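Local coordinates for glycosyl hydrolase BlGH5_18 (Bifidobacterium longum subsp. infantis, PDB 7LQX), which probably hydrolyses glycosidic bonds of N-glycans, as a subfamily 18 member of glycoside hydrolase family 5, at residues 127-132 with 174-179; 137-142 with 187-192. One frame throughout, in Å; residues are numbered along the deposited sequence.

In the fold
From the N terminus, the chain leaves strand 113-114 and reaches segment 127-132, at the end of a loop that runs into helix 132-149. The same helix carries 137-142. The chain then runs through strand 155-159 into the loop 174-179, which leads into helix 180-191, home of most of 187-192. Interaction 1 closes a loop of 41 residues between the two lead-in loops. Interaction 2 closes one of 44 residues between the helices that follow. The two closures cross, because their segments alternate along the chain. Together they tie two successive barrel helices and the loops before them. The contact centres lie about 15 Å apart, and the contacts touch where Met128 meets Glu138.

Interaction 1 of 2, residues 127-132 with 174-179; sequences NMFEDA and AKMATS
The side chains of Asn127 and Met176 lie alongside, running opposite ways, with Asn127 CG 3.8 Å from Met176 CB. CG of Asn127 stands anti to the backbone N (chi1 -174°), which carries the amide across to the other loop. There Asn127 ND2 donates to Ala177 O over 2.8 Å. The acceptor lies close to the amide plane, but the donor is tilted from the carbonyl plane. Asn127 OD1 turns back to its own loop and accepts from Phe129 N at 2.9 Å, forming an Asx turn. An alanine here would probably leave Ala177 O without this donor and the turn without its side-chain acceptor.

Met176 runs extended and lays SE against Met128, with Met176 SE 3.6 Å from Met128 CG. It also covers Met128 N, which is buried with no partner in the model. Both residues are selenomethionine. The Phe129 side chain lies nearly perpendicular to that of Met176. Met176 SE sits obliquely off the ring, 5.2 Å from the Phe129 centroid, in a Met-aromatic contact. Met128 CG covers one ring face over its centre, while Met176 O approaches the edge.

At the exposed end, Glu130 bends at chi2 (-94°) and turns its carboxylate to Thr178. Thr178 OG1 donates to Glu130 OE2 over 2.7 Å, on the anti side. A water also donates to OE2 and links it to Ser179 OG.

Segment 127-132 runs into helix 132-149 and the 174-179 loop into helix 180-191. Arg182 of the latter helix hydrogen-bonds to Phe129 O, Ile183 touches Phe129 and Thr178, and the Trp186 ring meets Phe129 edge-to-face.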
# COMPACT_ATOMS: atom_id res chain seq x y z
N ASN A 127 2.29 -8.19 11.83
CA ASN A 127 2.95 -7.41 12.87
C ASN A 127 4.44 -7.42 12.55
O ASN A 127 5.09 -8.46 12.67
CB ASN A 127 2.65 -8.02 14.23
CG ASN A 127 3.17 -7.18 15.36
OD1 ASN A 127 4.31 -6.72 15.33
ND2 ASN A 127 2.35 -6.99 16.38
N MSE A 128 4.96 -6.27 12.14
CA MSE A 128 6.34 -6.20 11.67
C MSE A 128 7.35 -6.38 12.78
O MSE A 128 8.52 -6.62 12.51
CB MSE A 128 6.60 -4.87 10.94
CG MSE A 128 6.82 -3.67 11.85
SE MSE A 128 7.13 -2.03 10.90
CE MSE A 128 8.89 -2.40 10.15
N PHE A 129 6.90 -6.24 14.02
CA PHE A 129 7.79 -6.40 15.17
C PHE A 129 7.80 -7.82 15.72
O PHE A 129 8.82 -8.24 16.26
CB PHE A 129 7.38 -5.45 16.29
CG PHE A 129 7.23 -4.02 15.84
CD1 PHE A 129 8.33 -3.31 15.39
CD2 PHE A 129 6.00 -3.40 15.84
CE1 PHE A 129 8.21 -2.02 14.96
CE2 PHE A 129 5.87 -2.08 15.40
CZ PHE A 129 6.98 -1.40 14.96
N GLU A 130 6.69 -8.56 15.58
CA GLU A 130 6.48 -9.81 16.29
C GLU A 130 6.45 -11.04 15.39
O GLU A 130 6.78 -12.13 15.86
CB GLU A 130 5.15 -9.78 17.05
CG GLU A 130 5.01 -8.66 18.07
CD GLU A 130 5.40 -9.07 19.48
OE1 GLU A 130 5.58 -10.29 19.72
OE2 GLU A 130 5.55 -8.18 20.34
N ASP A 131 6.03 -10.92 14.14
CA ASP A 131 5.84 -12.10 13.31
C ASP A 131 7.18 -12.58 12.78
O ASP A 131 7.89 -11.82 12.11
CB ASP A 131 4.95 -11.76 12.11
CG ASP A 131 3.53 -11.42 12.49
OD1 ASP A 131 3.15 -11.59 13.66
OD2 ASP A 131 2.78 -11.00 11.58
N ALA A 132 7.51 -13.85 13.02
CA ALA A 132 8.83 -14.35 12.63
C ALA A 132 9.06 -14.20 11.13
O ALA A 132 10.17 -13.85 10.71
CB ALA A 132 8.99 -15.82 13.05
N ALA A 174 -4.43 0.93 12.93
CA ALA A 174 -4.26 -0.49 12.64
C ALA A 174 -2.90 -0.89 13.21
O ALA A 174 -1.97 -1.27 12.50
CB ALA A 174 -4.37 -0.77 11.14
N LYS A 175 -2.79 -0.82 14.53
CA LYS A 175 -1.49 -0.90 15.17
C LYS A 175 -0.94 -2.32 15.15
O LYS A 175 -1.65 -3.31 14.93
CB LYS A 175 -1.58 -0.39 16.61
CG LYS A 175 -2.28 -1.34 17.57
CD LYS A 175 -2.31 -0.82 19.00
CE LYS A 175 -3.20 0.40 19.16
NZ LYS A 175 -4.64 0.06 18.96
N MSE A 176 0.35 -2.39 15.42
CA MSE A 176 1.10 -3.63 15.54
C MSE A 176 1.58 -3.71 16.99
O MSE A 176 2.67 -3.26 17.33
CB MSE A 176 2.25 -3.62 14.56
CG MSE A 176 1.77 -3.54 13.11
SE MSE A 176 3.28 -3.22 11.96
CE MSE A 176 2.35 -3.26 10.27
N ALA A 177 0.73 -4.27 17.84
CA ALA A 177 0.97 -4.23 19.27
C ALA A 177 2.21 -5.03 19.64
O ALA A 177 2.48 -6.10 19.07
CB ALA A 177 -0.24 -4.77 20.03
N THR A 178 2.96 -4.53 20.61
CA THR A 178 4.21 -5.17 20.99
C THR A 178 4.56 -4.76 22.42
O THR A 178 3.70 -4.32 23.17
CB THR A 178 5.29 -4.88 19.93
OG1 THR A 178 6.49 -5.61 20.21
CG2 THR A 178 5.60 -3.39 19.84
N SER A 179 5.82 -4.99 22.80
CA SER A 179 6.26 -4.75 24.17
C SER A 179 7.71 -4.33 24.12
O SER A 179 8.43 -4.61 23.15
CB SER A 179 6.13 -6.00 25.03
OG SER A 179 7.02 -7.02 24.59
O HOH W 1 5.53 -8.59 22.90

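Interaction 2 of 2, residues 137-142 with 187-192; sequences AEKTLV and LADLLA
Leu190 packs against Lys139 and Glu138 where two outer helices of the (beta/alpha)8 barrel, the fold of family 5 glycoside hydrolases, run side by side. The segments 137-142 of helix 132-149 and 187-191 of helix 180-191 point broadly the same way, at 31° to each other. The axes of these short segments approach to 10.0 Å. Strand 155-159 lies between them in sequence, as expected for successive helices of such a barrel.

Leu190 has the most surface buried. It has two conformers, and its methyl contacts hold for the one described. Leu190 CD1 lies 4.0 Å from Lys139 CG, against the aliphatic part of the lysine, and also near Glu138 OE2. Leu190 CD2 is closer to Glu138 OE2, at 3.8 Å. That oxygen also accepts a hydrogen bond from Trp186 NE1, so the buried carboxylate has a polar partner beside the leucine. Val142 adds a looser contact one turn on.

Lys139 comes next in buried surface, followed by Asp189. Their side chains lie nearly perpendicular at the partly exposed margin. The lysine chain bends at chi3 (59°), and this turn brings the ammonium group to the carboxylate. Lys139 CD passes 3.2 Å from Asp189 OD2, while the charged end goes to the other oxygen. Lys139 NZ forms a salt bridge with Asp189 OD1 at 2.7 Å, meeting it on the syn side and 28° out of the carboxylate plane. A water adds a second link: it accepts from Lys139 NZ at 2.8 Å and donates to the backbone Asp189 O at 2.7 Å.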
# COMPACT_ATOMS: atom_id res chain seq x y z
N ALA A 137 11.96 -11.46 6.82
CA ALA A 137 11.93 -10.71 5.57
C ALA A 137 12.58 -9.34 5.74
O ALA A 137 13.26 -8.84 4.84
CB ALA A 137 10.49 -10.56 5.08
N GLU A 138 12.36 -8.70 6.89
CA GLU A 138 13.00 -7.42 7.15
C GLU A 138 14.51 -7.58 7.17
O GLU A 138 15.24 -6.80 6.56
CB GLU A 138 12.52 -6.88 8.49
CG GLU A 138 11.07 -6.46 8.50
CD GLU A 138 10.49 -6.46 9.90
OE1 GLU A 138 9.25 -6.52 10.02
OE2 GLU A 138 11.26 -6.41 10.87
N LYS A 139 15.00 -8.61 7.86
CA LYS A 139 16.43 -8.83 7.91
C LYS A 139 17.00 -9.10 6.53
O LYS A 139 18.08 -8.62 6.19
CB LYS A 139 16.75 -9.99 8.86
CG LYS A 139 16.53 -9.66 10.32
CD LYS A 139 16.87 -10.85 11.21
CE LYS A 139 18.33 -11.26 11.04
NZ LYS A 139 18.80 -12.19 12.10
N THR A 140 16.27 -9.87 5.72
CA THR A 140 16.73 -10.14 4.35
C THR A 140 16.84 -8.85 3.55
O THR A 140 17.82 -8.65 2.83
CB THR A 140 15.78 -11.14 3.68
OG1 THR A 140 15.72 -12.33 4.47
CG2 THR A 140 16.28 -11.48 2.30
N LEU A 141 15.84 -7.96 3.65
CA LEU A 141 15.91 -6.69 2.93
C LEU A 141 17.07 -5.83 3.43
O LEU A 141 17.82 -5.26 2.63
CB LEU A 141 14.58 -5.93 3.03
CG LEU A 141 14.58 -4.60 2.28
CD1 LEU A 141 14.88 -4.82 0.78
CD2 LEU A 141 13.28 -3.86 2.47
N VAL A 142 17.24 -5.71 4.75
CA VAL A 142 18.37 -4.95 5.27
C VAL A 142 19.68 -5.51 4.71
O VAL A 142 20.55 -4.75 4.26
CB VAL A 142 18.38 -4.93 6.81
CG1 VAL A 142 19.62 -4.19 7.32
CG2 VAL A 142 17.14 -4.28 7.37
N LEU A 187 15.11 -4.71 17.66
CA LEU A 187 16.13 -3.73 17.29
C LEU A 187 17.49 -4.39 17.18
O LEU A 187 18.20 -4.21 16.19
CB LEU A 187 16.17 -2.61 18.32
CG LEU A 187 15.02 -1.61 18.32
CD1 LEU A 187 15.11 -0.67 19.52
CD2 LEU A 187 15.02 -0.82 17.02
N ALA A 188 17.88 -5.16 18.19
CA ALA A 188 19.21 -5.77 18.16
C ALA A 188 19.37 -6.68 16.96
O ALA A 188 20.43 -6.69 16.31
CB ALA A 188 19.47 -6.54 19.46
N ASP A 189 18.33 -7.45 16.64
CA ASP A 189 18.39 -8.41 15.55
C ASP A 189 18.61 -7.73 14.21
O ASP A 189 19.41 -8.19 13.39
CB ASP A 189 17.09 -9.22 15.55
CG ASP A 189 17.16 -10.48 14.70
OD1 ASP A 189 18.27 -10.96 14.39
OD2 ASP A 189 16.08 -11.00 14.35
N LEU A 190 17.92 -6.61 13.96
CA LEU A 190 18.06 -5.92 12.69
C LEU A 190 19.35 -5.10 12.63
O LEU A 190 20.00 -5.05 11.57
CB LEU A 190 16.84 -5.03 12.43
CG LEU A 190 15.66 -5.71 11.73
CD1 LEU A 190 15.00 -6.77 12.60
CD2 LEU A 190 14.64 -4.66 11.32
N LEU A 191 19.74 -4.47 13.74
CA LEU A 191 20.97 -3.69 13.75
C LEU A 191 22.19 -4.56 13.47
O LEU A 191 23.18 -4.08 12.89
CB LEU A 191 21.13 -2.97 15.09
CG LEU A 191 20.09 -1.88 15.36
CD1 LEU A 191 20.14 -1.48 16.83
CD2 LEU A 191 20.29 -0.66 14.46
N ALA A 192 22.14 -5.82 13.88
CA ALA A 192 23.27 -6.74 13.74
C ALA A 192 23.58 -7.07 12.29
O ALA A 192 24.64 -7.63 12.01
CB ALA A 192 22.98 -8.03 14.49
O HOH W 2 20.81 -10.53 13.16